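Local coordinates for protein phosphodiesterase (Salpingoeca rosetta, PDB 7D7P) that belongs to the HD-type phosphodiesterase superfamily and is an all-helical metalloprotein that holds a zinc and a magnesium ion, at residues A[65-70]-A[89-94]; A[95-100]-A[107-112]; A[139-144]-A[192-197]. All blocks are in the same frame, centred on the assembly; numbering follows the deposited sequence.

Interaction 1 (A[65-70]-A[89-94]); sequences DLTAVC and KLRKWL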
ATOM      1  N   ASP A  65      21.236  13.903 -30.068  1.00 22.11           N
ATOM      2  CA  ASP A  65      21.220  14.315 -28.667  1.00 24.84           C
ATOM      3  C   ASP A  65      21.567  13.153 -27.745  1.00 19.69           C
ATOM      4  O   ASP A  65      22.319  13.321 -26.778  1.00 25.54           O
ATOM      5  CB  ASP A  65      19.850  14.885 -28.300  1.00 23.76           C
ATOM      6  CG  ASP A  65      19.662  16.311 -28.775  1.00 39.54           C
ATOM      7  OD1 ASP A  65      20.673  16.984 -29.062  1.00 47.60           O
ATOM      8  OD2 ASP A  65      18.497  16.760 -28.850  1.00 47.73           O
ATOM      9  N   LEU A  66      21.018  11.966 -28.021  1.00 19.72           N
ATOM     10  CA  LEU A  66      21.295  10.809 -27.175  1.00 20.31           C
ATOM     11  C   LEU A  66      22.764  10.413 -27.246  1.00 20.53           C
ATOM     12  O   LEU A  66      23.365  10.060 -26.225  1.00 24.69           O
ATOM     13  CB  LEU A  66      20.400   9.638 -27.576  1.00 18.39           C
ATOM     14  CG  LEU A  66      18.894   9.869 -27.420  1.00 23.90           C
ATOM     15  CD1 LEU A  66      18.102   8.789 -28.143  1.00 21.78           C
ATOM     16  CD2 LEU A  66      18.508   9.935 -25.952  1.00 19.72           C
ATOM     17  N   THR A  67      23.357  10.465 -28.443  1.00 22.07           N
ATOM     18  CA  THR A  67      24.789  10.210 -28.572  1.00 24.80           C
ATOM     19  C   THR A  67      25.588  11.171 -27.704  1.00 20.44           C
ATOM     20  O   THR A  67      26.511  10.762 -26.989  1.00 21.28           O
ATOM     21  CB  THR A  67      25.218  10.332 -30.035  1.00 21.06           C
ATOM     22  OG1 THR A  67      24.438   9.445 -30.844  1.00 21.76           O
ATOM     23  CG2 THR A  67      26.691   9.982 -30.189  1.00 21.11           C
ATOM     24  N   ALA A  68      25.232  12.457 -27.742  1.00 21.80           N
ATOM     25  CA  ALA A  68      25.949  13.454 -26.954  1.00 25.16           C
ATOM     26  C   ALA A  68      25.795  13.195 -25.461  1.00 22.80           C
ATOM     27  O   ALA A  68      26.732  13.422 -24.685  1.00 23.93           O
ATOM     28  CB  ALA A  68      25.455  14.856 -27.311  1.00 28.05           C
ATOM     29  N   VAL A  69      24.622  12.717 -25.039  1.00 18.26           N
ATOM     30  CA  VAL A  69      24.410  12.413 -23.625  1.00 20.26           C
ATOM     31  C   VAL A  69      25.328  11.284 -23.178  1.00 20.70           C
ATOM     32  O   VAL A  69      25.965  11.363 -22.119  1.00 22.37           O
ATOM     33  CB  VAL A  69      22.931  12.073 -23.363  1.00 24.44           C
ATOM     34  CG1 VAL A  69      22.757  11.529 -21.954  1.00 26.27           C
ATOM     35  CG2 VAL A  69      22.057  13.298 -23.573  1.00 26.09           C
ATOM     36  N   CYS A  70      25.413  10.215 -23.976  1.00 15.74           N
ATOM     37  CA  CYS A  70      26.255   9.082 -23.610  1.00 17.84           C
ATOM     38  C   CYS A  70      27.721   9.487 -23.537  1.00 25.81           C
ATOM     39  O   CYS A  70      28.432   9.111 -22.598  1.00 20.56           O
ATOM     40  CB  CYS A  70      26.062   7.942 -24.611  1.00 17.48           C
ATOM     41  SG  CYS A  70      24.382   7.267 -24.666  1.00 20.10           S
ATOM     42  N   LYS A  89      36.720   4.774 -30.856  1.00 21.77           N
ATOM     43  CA  LYS A  89      36.196   3.464 -30.488  1.00 26.70           C
ATOM     44  C   LYS A  89      34.973   3.594 -29.588  1.00 26.61           C
ATOM     45  O   LYS A  89      34.033   2.798 -29.694  1.00 22.75           O
ATOM     46  CB  LYS A  89      37.282   2.631 -29.807  1.00 25.75           C
ATOM     47  CG  LYS A  89      38.478   2.355 -30.698  1.00 24.03           C
ATOM     48  CD  LYS A  89      39.396   1.313 -30.089  1.00 24.01           C
ATOM     49  CE  LYS A  89      40.567   1.016 -31.013  1.00 33.73           C
ATOM     50  NZ  LYS A  89      41.347  -0.169 -30.560  1.00 45.65           N
ATOM     51  N   LEU A  90      34.969   4.589 -28.697  1.00 23.86           N
ATOM     52  CA  LEU A  90      33.792   4.829 -27.869  1.00 19.04           C
ATOM     53  C   LEU A  90      32.569   5.135 -28.725  1.00 21.63           C
ATOM     54  O   LEU A  90      31.484   4.590 -28.490  1.00 20.38           O
ATOM     55  CB  LEU A  90      34.064   5.972 -26.891  1.00 15.58           C
ATOM     56  CG  LEU A  90      32.876   6.401 -26.021  1.00 23.50           C
ATOM     57  CD1 LEU A  90      32.514   5.315 -25.018  1.00 21.46           C
ATOM     58  CD2 LEU A  90      33.159   7.718 -25.314  1.00 21.18           C
ATOM     59  N   ARG A  91      32.728   5.989 -29.741  1.00 18.97           N
ATOM     60  CA  ARG A  91      31.598   6.326 -30.602  1.00 21.00           C
ATOM     61  C   ARG A  91      31.201   5.150 -31.486  1.00 23.61           C
ATOM     62  O   ARG A  91      30.012   4.950 -31.761  1.00 18.56           O
ATOM     63  CB  ARG A  91      31.933   7.554 -31.448  1.00 17.41           C
ATOM     64  CG  ARG A  91      32.113   8.816 -30.622  1.00 21.34           C
ATOM     65  CD  ARG A  91      32.474  10.015 -31.486  1.00 21.71           C
ATOM     66  NE  ARG A  91      32.580  11.235 -30.691  1.00 16.20           N
ATOM     67  CZ  ARG A  91      31.543  11.990 -30.343  1.00 15.74           C
ATOM     68  NH1 ARG A  91      30.317  11.651 -30.718  1.00 16.78           N
ATOM     69  NH2 ARG A  91      31.732  13.081 -29.615  1.00 18.46           N
ATOM     70  N   LYS A  92      32.181   4.366 -31.943  1.00 24.15           N
ATOM     71  CA  LYS A  92      31.864   3.171 -32.722  1.00 24.41           C
ATOM     72  C   LYS A  92      31.164   2.126 -31.859  1.00 24.36           C
ATOM     73  O   LYS A  92      30.219   1.470 -32.312  1.00 20.83           O
ATOM     74  CB  LYS A  92      33.140   2.596 -33.340  1.00 19.82           C
ATOM     75  CG  LYS A  92      32.910   1.416 -34.272  1.00 33.45           C
ATOM     76  CD  LYS A  92      32.015   1.795 -35.444  1.00 41.53           C
ATOM     77  CE  LYS A  92      32.652   2.881 -36.301  1.00 43.39           C
ATOM     78  NZ  LYS A  92      31.719   3.384 -37.351  1.00 48.03           N
ATOM     79  N   TRP A  93      31.613   1.964 -30.613  1.00 19.98           N
ATOM     80  CA  TRP A  93      30.928   1.069 -29.685  1.00 21.83           C
ATOM     81  C   TRP A  93      29.501   1.539 -29.421  1.00 17.27           C
ATOM     82  O   TRP A  93      28.562   0.733 -29.435  1.00 15.12           O
ATOM     83  CB  TRP A  93      31.726   0.972 -28.383  1.00 19.09           C
ATOM     84  CG  TRP A  93      31.010   0.286 -27.260  1.00 19.23           C
ATOM     85  CD1 TRP A  93      30.850  -1.059 -27.088  1.00 21.52           C
ATOM     86  CD2 TRP A  93      30.372   0.912 -26.139  1.00 16.70           C
ATOM     87  NE1 TRP A  93      30.146  -1.308 -25.935  1.00 16.37           N
ATOM     88  CE2 TRP A  93      29.840  -0.115 -25.335  1.00 16.47           C
ATOM     89  CE3 TRP A  93      30.195   2.241 -25.742  1.00 17.16           C
ATOM     90  CZ2 TRP A  93      29.143   0.145 -24.154  1.00 18.03           C
ATOM     91  CZ3 TRP A  93      29.502   2.499 -24.569  1.00 15.18           C
ATOM     92  CH2 TRP A  93      28.987   1.454 -23.790  1.00 22.28           C
ATOM     93  N   LEU A  94      29.318   2.842 -29.194  1.00 17.93           N
ATOM     94  CA  LEU A  94      27.979   3.390 -28.997  1.00 22.53           C
ATOM     95  C   LEU A  94      27.070   3.071 -30.176  1.00 18.80           C
ATOM     96  O   LEU A  94      25.915   2.670 -29.991  1.00 16.87           O
ATOM     97  CB  LEU A  94      28.057   4.901 -28.781  1.00 16.10           C
ATOM     98  CG  LEU A  94      28.517   5.378 -27.407  1.00 25.48           C
ATOM     99  CD1 LEU A  94      28.633   6.896 -27.373  1.00 17.57           C
ATOM    100  CD2 LEU A  94      27.553   4.892 -26.350  1.00 20.37           C
TER
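The guanidinium group of Arg91 meets the methyl of Thr67 across the two helices: CG2 of Thr67 stands 4.0 Å from Arg91 NH1 and approaches the flat group at a slant, while the two side chains cross at about a right angle. Arg91 covers the distance with a chain extended from CG to NE. The other flat group here, the indole of Trp93, has Leu90 O at its edge, in the ring plane. It turns to helix 133-145, where it packs on Ile141, Leu144 and Ser145. Thr67 keeps OG1 beside its backbone N (chi1 -56°), where it hydrogen-bonds Asp63 O one helical turn earlier; this leaves CG2 anti to that N and turned to Arg91.

Deeper in, Cys70 and Leu94 face each other. The CB of Cys70 touches both branches of the leucine, 3.8 Å from Leu94 CD2 and 3.9 Å from Leu94 CD1, so the forked end straddles it. The backbones are closest at Thr67 and Leu94, with CA atoms 7.5 Å apart.

This is modest helix-helix packing, partly buried, between segments whose axes come within 11.0 Å at 128°. Further along helix 63-76, Val71 also packs on Arg91 and Leu94, and Phe74 on Leu90. Helix 63-76 packs on helix 109-126 as well, through Leu66 on Val113 and through Cys70, which touches Leu116 in addition to Leu94.

Interaction 2 (A[95-100]-A[107-112]); sequences QKVRTQ and HNWRHA. With ZN (zinc ion), chain G.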
ATOM      1  N   GLN A  95      27.574   3.247 -31.398  1.00 18.34           N
ATOM      2  CA  GLN A  95      26.784   2.929 -32.584  1.00 24.50           C
ATOM      3  C   GLN A  95      26.422   1.450 -32.629  1.00 20.46           C
ATOM      4  O   GLN A  95      25.271   1.094 -32.903  1.00 19.58           O
ATOM      5  CB  GLN A  95      27.554   3.333 -33.841  1.00 26.22           C
ATOM      6  CG  GLN A  95      26.849   2.992 -35.142  1.00 28.19           C
ATOM      7  CD  GLN A  95      27.660   3.390 -36.362  1.00 35.84           C
ATOM      8  OE1 GLN A  95      28.877   3.207 -36.400  1.00 38.49           O
ATOM      9  NE2 GLN A  95      26.989   3.951 -37.362  1.00 43.83           N
ATOM     10  N   LYS A  96      27.393   0.572 -32.359  1.00 20.08           N
ATOM     11  CA  LYS A  96      27.114  -0.860 -32.393  1.00 20.00           C
ATOM     12  C   LYS A  96      26.129  -1.266 -31.302  1.00 23.35           C
ATOM     13  O   LYS A  96      25.313  -2.168 -31.515  1.00 21.01           O
ATOM     14  CB  LYS A  96      28.413  -1.655 -32.262  1.00 19.30           C
ATOM     15  CG  LYS A  96      28.237  -3.158 -32.412  1.00 35.84           C
ATOM     16  CD  LYS A  96      27.734  -3.531 -33.799  1.00 39.14           C
ATOM     17  CE  LYS A  96      27.703  -5.043 -33.989  1.00 37.77           C
ATOM     18  NZ  LYS A  96      27.514  -5.425 -35.418  1.00 41.86           N
ATOM     19  N   VAL A  97      26.179  -0.611 -30.139  1.00 15.92           N
ATOM     20  CA  VAL A  97      25.194  -0.877 -29.091  1.00 21.71           C
ATOM     21  C   VAL A  97      23.792  -0.542 -29.589  1.00 17.32           C
ATOM     22  O   VAL A  97      22.848  -1.324 -29.415  1.00 15.58           O
ATOM     23  CB  VAL A  97      25.539  -0.095 -27.809  1.00 22.05           C
ATOM     24  CG1 VAL A  97      24.382  -0.165 -26.821  1.00 17.76           C
ATOM     25  CG2 VAL A  97      26.806  -0.648 -27.174  1.00 23.50           C
ATOM     26  N   ARG A  98      23.631   0.633 -30.212  1.00 21.78           N
ATOM     27  CA  ARG A  98      22.306   1.051 -30.656  1.00 24.32           C
ATOM     28  C   ARG A  98      21.758   0.133 -31.743  1.00 21.16           C
ATOM     29  O   ARG A  98      20.559  -0.169 -31.762  1.00 24.04           O
ATOM     30  CB  ARG A  98      22.333   2.494 -31.155  1.00 22.41           C
ATOM     31  CG  ARG A  98      20.937   3.101 -31.252  1.00 36.37           C
ATOM     32  CD  ARG A  98      20.675   3.783 -32.573  1.00 36.53           C
ATOM     33  NE  ARG A  98      21.670   4.808 -32.841  1.00 49.56           N
ATOM     34  CZ  ARG A  98      22.473   4.801 -33.896  1.00 59.93           C
ATOM     35  NH1 ARG A  98      22.395   3.821 -34.788  1.00 45.81           N
ATOM     36  NH2 ARG A  98      23.354   5.776 -34.053  1.00 62.76           N
ATOM     37  N   THR A  99      22.618  -0.314 -32.664  1.00 18.74           N
ATOM     38  CA  THR A  99      22.149  -1.179 -33.741  1.00 24.80           C
ATOM     39  C   THR A  99      21.755  -2.561 -33.243  1.00 23.99           C
ATOM     40  O   THR A  99      21.079  -3.296 -33.970  1.00 23.41           O
ATOM     41  CB  THR A  99      23.216  -1.317 -34.832  1.00 22.97           C
ATOM     42  OG1 THR A  99      24.416  -1.861 -34.269  1.00 33.20           O
ATOM     43  CG2 THR A  99      23.519   0.034 -35.459  1.00 31.37           C
ATOM     44  N   GLN A 100      22.164  -2.937 -32.031  1.00 21.54           N
ATOM     45  CA  GLN A 100      21.779  -4.220 -31.460  1.00 21.12           C
ATOM     46  C   GLN A 100      20.549  -4.125 -30.569  1.00 19.71           C
ATOM     47  O   GLN A 100      20.061  -5.157 -30.099  1.00 16.81           O
ATOM     48  CB  GLN A 100      22.942  -4.820 -30.669  1.00 21.32           C
ATOM     49  CG  GLN A 100      24.113  -5.237 -31.541  1.00 29.18           C
ATOM     50  CD  GLN A 100      23.864  -6.541 -32.268  1.00 40.17           C
ATOM     51  OE1 GLN A 100      24.201  -6.683 -33.444  1.00 41.39           O
ATOM     52  NE2 GLN A 100      23.272  -7.504 -31.571  1.00 32.75           N
ATOM     53  N   HIS A 107      11.481  -1.501 -24.487  1.00 16.53           N
ATOM     54  CA  HIS A 107      12.845  -2.017 -24.359  1.00 20.61           C
ATOM     55  C   HIS A 107      13.619  -1.676 -25.628  1.00 18.47           C
ATOM     56  O   HIS A 107      13.874  -2.518 -26.493  1.00 16.43           O
ATOM     57  CB  HIS A 107      12.833  -3.517 -24.086  1.00 17.15           C
ATOM     58  CG  HIS A 107      12.319  -3.878 -22.725  1.00 14.43           C
ATOM     59  ND1 HIS A 107      11.007  -4.233 -22.494  1.00 18.82           N
ATOM     60  CD2 HIS A 107      12.941  -3.935 -21.523  1.00 17.96           C
ATOM     61  CE1 HIS A 107      10.844  -4.496 -21.209  1.00 15.43           C
ATOM     62  NE2 HIS A 107      12.002  -4.320 -20.598  1.00 17.12           N
ATOM     63  N   ASN A 108      14.005  -0.405 -25.728  1.00 18.91           N
ATOM     64  CA  ASN A 108      14.664   0.111 -26.920  1.00 16.78           C
ATOM     65  C   ASN A 108      15.926   0.884 -26.552  1.00 20.51           C
ATOM     66  O   ASN A 108      16.330   0.912 -25.384  1.00 14.73           O
ATOM     67  CB  ASN A 108      13.701   1.000 -27.717  1.00 19.09           C
ATOM     68  CG  ASN A 108      13.009   2.044 -26.850  1.00 19.52           C
ATOM     69  OD1 ASN A 108      13.646   2.718 -26.040  1.00 18.75           O
ATOM     70  ND2 ASN A 108      11.696   2.183 -27.018  1.00 12.93           N
ATOM     71  N   TRP A 109      16.547   1.525 -27.546  1.00 18.57           N
ATOM     72  CA  TRP A 109      17.788   2.257 -27.305  1.00 15.78           C
ATOM     73  C   TRP A 109      17.583   3.418 -26.343  1.00 13.87           C
ATOM     74  O   TRP A 109      18.495   3.763 -25.584  1.00 14.47           O
ATOM     75  CB  TRP A 109      18.360   2.753 -28.633  1.00 17.17           C
ATOM     76  CG  TRP A 109      19.379   3.864 -28.527  1.00 25.16           C
ATOM     77  CD1 TRP A 109      19.221   5.160 -28.930  1.00 25.87           C
ATOM     78  CD2 TRP A 109      20.722   3.762 -28.030  1.00 22.74           C
ATOM     79  NE1 TRP A 109      20.371   5.872 -28.704  1.00 20.22           N
ATOM     80  CE2 TRP A 109      21.309   5.038 -28.153  1.00 23.72           C
ATOM     81  CE3 TRP A 109      21.481   2.719 -27.494  1.00 20.76           C
ATOM     82  CZ2 TRP A 109      22.617   5.300 -27.751  1.00 22.29           C
ATOM     83  CZ3 TRP A 109      22.781   2.981 -27.094  1.00 23.83           C
ATOM     84  CH2 TRP A 109      23.336   4.261 -27.226  1.00 24.96           C
ATOM     85  N   ARG A 110      16.400   4.034 -26.358  1.00 17.32           N
ATOM     86  CA  ARG A 110      16.157   5.148 -25.450  1.00 23.22           C
ATOM     87  C   ARG A 110      16.000   4.675 -24.009  1.00 14.55           C
ATOM     88  O   ARG A 110      16.367   5.403 -23.080  1.00 14.19           O
ATOM     89  CB  ARG A 110      14.933   5.937 -25.910  1.00 15.24           C
ATOM     90  CG  ARG A 110      15.266   6.914 -27.028  1.00 13.83           C
ATOM     91  CD  ARG A 110      14.032   7.559 -27.635  1.00 19.21           C
ATOM     92  NE  ARG A 110      14.394   8.695 -28.479  1.00 30.23           N
ATOM     93  CZ  ARG A 110      14.869   8.591 -29.717  1.00 29.48           C
ATOM     94  NH1 ARG A 110      15.041   7.397 -30.269  1.00 22.79           N
ATOM     95  NH2 ARG A 110      15.172   9.683 -30.406  1.00 26.54           N
ATOM     96  N   HIS A 111      15.476   3.464 -23.802  1.00 15.81           N
ATOM     97  CA  HIS A 111      15.454   2.894 -22.457  1.00 14.78           C
ATOM     98  C   HIS A 111      16.870   2.659 -21.940  1.00 13.31           C
ATOM     99  O   HIS A 111      17.156   2.895 -20.761  1.00 15.78           O
ATOM    100  CB  HIS A 111      14.660   1.588 -22.451  1.00 15.37           C
ATOM    101  CG  HIS A 111      14.761   0.822 -21.168  1.00 14.79           C
ATOM    102  ND1 HIS A 111      14.393   1.354 -19.952  1.00 16.79           N
ATOM    103  CD2 HIS A 111      15.189  -0.437 -20.911  1.00 17.24           C
ATOM    104  CE1 HIS A 111      14.589   0.459 -19.001  1.00 14.68           C
ATOM    105  NE2 HIS A 111      15.073  -0.637 -19.555  1.00 16.13           N
ATOM    106  N   ALA A 112      17.767   2.190 -22.812  1.00 10.93           N
ATOM    107  CA  ALA A 112      19.154   1.983 -22.409  1.00 17.85           C
ATOM    108  C   ALA A 112      19.808   3.291 -21.977  1.00 12.36           C
ATOM    109  O   ALA A 112      20.520   3.331 -20.967  1.00 13.97           O
ATOM    110  CB  ALA A 112      19.943   1.344 -23.551  1.00 11.92           C
TER
HETATM  111 ZN    ZN G 806      15.761  -2.583 -18.653  1.00 22.94          ZN
HETATM  112  O   HOH W   1      13.463  -3.136 -18.394  1.00 18.64           O
HETATM  113  O   HOH W   2      16.086  -4.837 -17.643  1.00 18.11           O
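Trp109 lays one face of its indole against the aliphatic part of Arg98, a CH-pi contact where helix 87-99 meets the start of helix 109-126 in this all-helical phosphodiesterase fold. Arg98 CG sits 3.3 Å from the centroid of the five-membered ring of Trp109, nearly over it. Arg98 CG is also 3.2 Å from Trp109 CG, a tight fit. The side chain of Arg98 swings CG anti to its backbone N (chi1 -164°), which brings this methylene over the indole, and then bends so that the guanidinium stands away, its plane 83° from that of the ring. Trp109 NE1 lies near the guanidinium plane, at its edge. Cation-pi attraction can add little, since Arg98 CZ is 5.9 Å from the centroid of the same Trp109 ring. Val97 comes from another direction, at the rim of the six-membered ring: its CG1 touches Trp109 CZ3 at 3.5 Å, and the two side chains cross at about a right angle.

Just before Trp109, Asn108 is the N-cap of helix 109-126. Asn108 OD1 accepts from His111 N at 3.0 Å, with the donor nearly on the line of the side-chain C=O. His111, in the first turn of that helix, is a zinc ligand together with His146, Asp147 and Asp260, while its ND1 is hydrogen-bonded to His262. Trp109 and His111 thus project from the same turn, one to helix 87-99 and the other to the zinc. His111 NE2 binds the zinc at 2.2 Å, and water 1, also on the zinc, is 2.9 Å from His107 NE2.

Interaction 3 (A[139-144]-A[192-197]); sequences MLIAAL and CNVVEN
Apolar contact is all that joins these two segments, and Ile141 carries one side of it alone. Its terminal methyl, CD1, reaches from helix 133-145 toward the loop that precedes helix 200-215 and meets two valines there. Val195 CG1 is 3.7 Å from Ile141 CD1, the side chains passing at a slant, and Val194 CG1 is 3.9 Å from Ile141 CD1, end against end. Ile141 holds CG1 anti to its carbonyl carbon and is extended beyond it (chi2 171°), which carries CD1 out to the pair.

The polar interactions lie within the loop and between it and other parts of the chain. A type I turn runs from Asn193 to Glu196, and Asn193 is also the centre of an inverse gamma turn, with a weak bond from Val194 N to Cys192 O. Another weak bond runs from Val195 N to Asn193 OD1, at 3.3 Å. Asn197 ND2 is hydrogen-bonded to Phe83 O. Glu196 also pairs with Lys89 of helix 87-99, though the modelled spacing is too short to be trusted in detail.

Since dispersion and the exclusion of water are the forces between Ile141 and the valines, the fit depends on shape; the contact itself sets little directional constraint, and the type I turn is what brings both valines toward Ile141.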
ATOM      1  N   MET A 139      30.013   0.093 -14.654  1.00 15.66           N
ATOM      2  CA  MET A 139      28.603   0.417 -14.460  1.00 14.42           C
ATOM      3  C   MET A 139      28.032   1.150 -15.668  1.00 16.20           C
ATOM      4  O   MET A 139      26.861   0.961 -16.017  1.00 16.32           O
ATOM      5  CB  MET A 139      28.424   1.245 -13.189  1.00 12.15           C
ATOM      6  CG  MET A 139      28.696   0.462 -11.910  1.00 18.96           C
ATOM      7  SD  MET A 139      27.626  -0.982 -11.749  1.00 26.77           S
ATOM      8  CE  MET A 139      26.047  -0.180 -11.475  1.00 23.75           C
ATOM      9  N   LEU A 140      28.844   1.989 -16.319  1.00 17.39           N
ATOM     10  CA  LEU A 140      28.381   2.687 -17.517  1.00 17.00           C
ATOM     11  C   LEU A 140      28.134   1.714 -18.664  1.00 18.10           C
ATOM     12  O   LEU A 140      27.127   1.823 -19.372  1.00 14.67           O
ATOM     13  CB  LEU A 140      29.394   3.756 -17.931  1.00 15.46           C
ATOM     14  CG  LEU A 140      29.727   4.845 -16.907  1.00 19.26           C
ATOM     15  CD1 LEU A 140      30.562   5.954 -17.547  1.00 19.66           C
ATOM     16  CD2 LEU A 140      28.463   5.412 -16.285  1.00 12.51           C
ATOM     17  N   ILE A 141      29.047   0.759 -18.863  1.00 16.09           N
ATOM     18  CA  ILE A 141      28.876  -0.226 -19.928  1.00 16.46           C
ATOM     19  C   ILE A 141      27.690  -1.136 -19.631  1.00 13.72           C
ATOM     20  O   ILE A 141      26.876  -1.424 -20.516  1.00 19.04           O
ATOM     21  CB  ILE A 141      30.174  -1.033 -20.120  1.00 15.19           C
ATOM     22  CG1 ILE A 141      31.313  -0.117 -20.574  1.00 14.63           C
ATOM     23  CG2 ILE A 141      29.961  -2.168 -21.115  1.00 17.11           C
ATOM     24  CD1 ILE A 141      32.673  -0.792 -20.586  1.00 16.22           C
ATOM     25  N   ALA A 142      27.570  -1.596 -18.383  1.00 14.75           N
ATOM     26  CA  ALA A 142      26.486  -2.506 -18.028  1.00 15.98           C
ATOM     27  C   ALA A 142      25.123  -1.848 -18.210  1.00 15.70           C
ATOM     28  O   ALA A 142      24.184  -2.483 -18.705  1.00 17.28           O
ATOM     29  CB  ALA A 142      26.655  -2.988 -16.588  1.00 10.83           C
ATOM     30  N   ALA A 143      24.996  -0.578 -17.813  1.00 18.54           N
ATOM     31  CA  ALA A 143      23.707   0.104 -17.907  1.00 20.20           C
ATOM     32  C   ALA A 143      23.254   0.240 -19.355  1.00 16.91           C
ATOM     33  O   ALA A 143      22.075   0.032 -19.669  1.00 14.06           O
ATOM     34  CB  ALA A 143      23.790   1.479 -17.242  1.00 13.51           C
ATOM     35  N   LEU A 144      24.175   0.588 -20.252  1.00 12.61           N
ATOM     36  CA  LEU A 144      23.810   0.761 -21.655  1.00 15.22           C
ATOM     37  C   LEU A 144      23.566  -0.574 -22.347  1.00 13.67           C
ATOM     38  O   LEU A 144      22.805  -0.636 -23.320  1.00 14.17           O
ATOM     39  CB  LEU A 144      24.906   1.540 -22.379  1.00 12.60           C
ATOM     40  CG  LEU A 144      24.515   2.495 -23.504  1.00 23.56           C
ATOM     41  CD1 LEU A 144      23.289   3.319 -23.151  1.00 20.46           C
ATOM     42  CD2 LEU A 144      25.694   3.398 -23.797  1.00 28.24           C
ATOM     43  N   CYS A 192      35.574  -1.696 -31.504  1.00 33.80           N
ATOM     44  CA  CYS A 192      34.694  -1.212 -30.449  1.00 32.04           C
ATOM     45  C   CYS A 192      35.274  -1.443 -29.060  1.00 34.04           C
ATOM     46  O   CYS A 192      34.584  -1.196 -28.062  1.00 29.88           O
ATOM     47  CB  CYS A 192      33.315  -1.874 -30.560  1.00 30.03           C
ATOM     48  SG  CYS A 192      32.459  -1.565 -32.126  1.00 29.48           S
ATOM     49  N   ASN A 193      36.523  -1.899 -28.966  1.00 32.10           N
ATOM     50  CA  ASN A 193      37.110  -2.250 -27.680  1.00 25.63           C
ATOM     51  C   ASN A 193      37.437  -1.011 -26.856  1.00 34.84           C
ATOM     52  O   ASN A 193      38.558  -0.492 -26.911  1.00 31.70           O
ATOM     53  CB  ASN A 193      38.366  -3.100 -27.875  1.00 30.53           C
ATOM     54  CG  ASN A 193      38.712  -3.905 -26.645  1.00 33.08           C
ATOM     55  OD1 ASN A 193      38.233  -3.615 -25.549  1.00 28.48           O
ATOM     56  ND2 ASN A 193      39.548  -4.923 -26.816  1.00 44.37           N
ATOM     57  N   VAL A 194      36.460  -0.543 -26.076  1.00 25.49           N
ATOM     58  CA  VAL A 194      36.661   0.617 -25.212  1.00 31.74           C
ATOM     59  C   VAL A 194      37.430   0.280 -23.945  1.00 30.43           C
ATOM     60  O   VAL A 194      37.883   1.196 -23.247  1.00 26.41           O
ATOM     61  CB  VAL A 194      35.296   1.241 -24.860  1.00 31.96           C
ATOM     62  CG1 VAL A 194      34.676   0.545 -23.655  1.00 29.01           C
ATOM     63  CG2 VAL A 194      35.429   2.728 -24.616  1.00 41.54           C
ATOM     64  N   VAL A 195      37.605  -1.002 -23.635  1.00 19.14           N
ATOM     65  CA  VAL A 195      38.344  -1.430 -22.455  1.00 22.08           C
ATOM     66  C   VAL A 195      39.700  -2.026 -22.837  1.00 23.13           C
ATOM     67  O   VAL A 195      40.283  -2.786 -22.065  1.00 21.70           O
ATOM     68  CB  VAL A 195      37.520  -2.414 -21.609  1.00 23.80           C
ATOM     69  CG1 VAL A 195      36.242  -1.747 -21.117  1.00 21.00           C
ATOM     70  CG2 VAL A 195      37.198  -3.676 -22.407  1.00 20.70           C
ATOM     71  N   GLU A 196      40.216  -1.676 -24.017  1.00 22.58           N
ATOM     72  CA  GLU A 196      41.457  -2.268 -24.507  1.00 25.92           C
ATOM     73  C   GLU A 196      42.658  -1.952 -23.622  1.00 25.15           C
ATOM     74  O   GLU A 196      43.632  -2.711 -23.633  1.00 23.15           O
ATOM     75  CB  GLU A 196      41.731  -1.795 -25.936  1.00 26.16           C
ATOM     76  CG  GLU A 196      41.921  -0.289 -26.058  1.00 27.89           C
ATOM     77  CD  GLU A 196      42.070   0.173 -27.493  1.00 31.28           C
ATOM     78  OE1 GLU A 196      42.297  -0.681 -28.375  1.00 31.24           O
ATOM     79  OE2 GLU A 196      41.961   1.394 -27.738  1.00 29.80           O
ATOM     80  N   ASN A 197      42.617  -0.864 -22.855  1.00 23.61           N
ATOM     81  CA  ASN A 197      43.769  -0.448 -22.065  1.00 28.92           C
ATOM     82  C   ASN A 197      43.744  -0.966 -20.633  1.00 32.51           C
ATOM     83  O   ASN A 197      44.665  -0.660 -19.867  1.00 31.70           O
ATOM     84  CB  ASN A 197      43.882   1.080 -22.057  1.00 22.48           C
ATOM     85  CG  ASN A 197      44.236   1.643 -23.417  1.00 31.34           C
ATOM     86  OD1 ASN A 197      44.954   1.011 -24.194  1.00 29.17           O
ATOM     87  ND2 ASN A 197      43.727   2.833 -23.718  1.00 25.88           N
TER

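Overall arrangement
Interactions 1 and 2 follow each other along helix 87-99, one on its middle and one on its C-terminal end, with centres 11 Å apart. Interaction 3 comes later in the chain, 11 Å from interaction 1 and 14 Å from interaction 2. Cys70 and the backbone of Leu94 both touch the indole of Trp109, which ties interactions 1 and 2 together; Leu144 packs on Leu94, Val97, Trp109 and Ala112, and so brings helix 133-145 against both. The three contacts thus lie round helix 87-99, which packs among helices 63-76, 109-126 and 133-145, with loop 192-197 beside it through Cys192. Of the three, interaction 2 alone contains a zinc ligand.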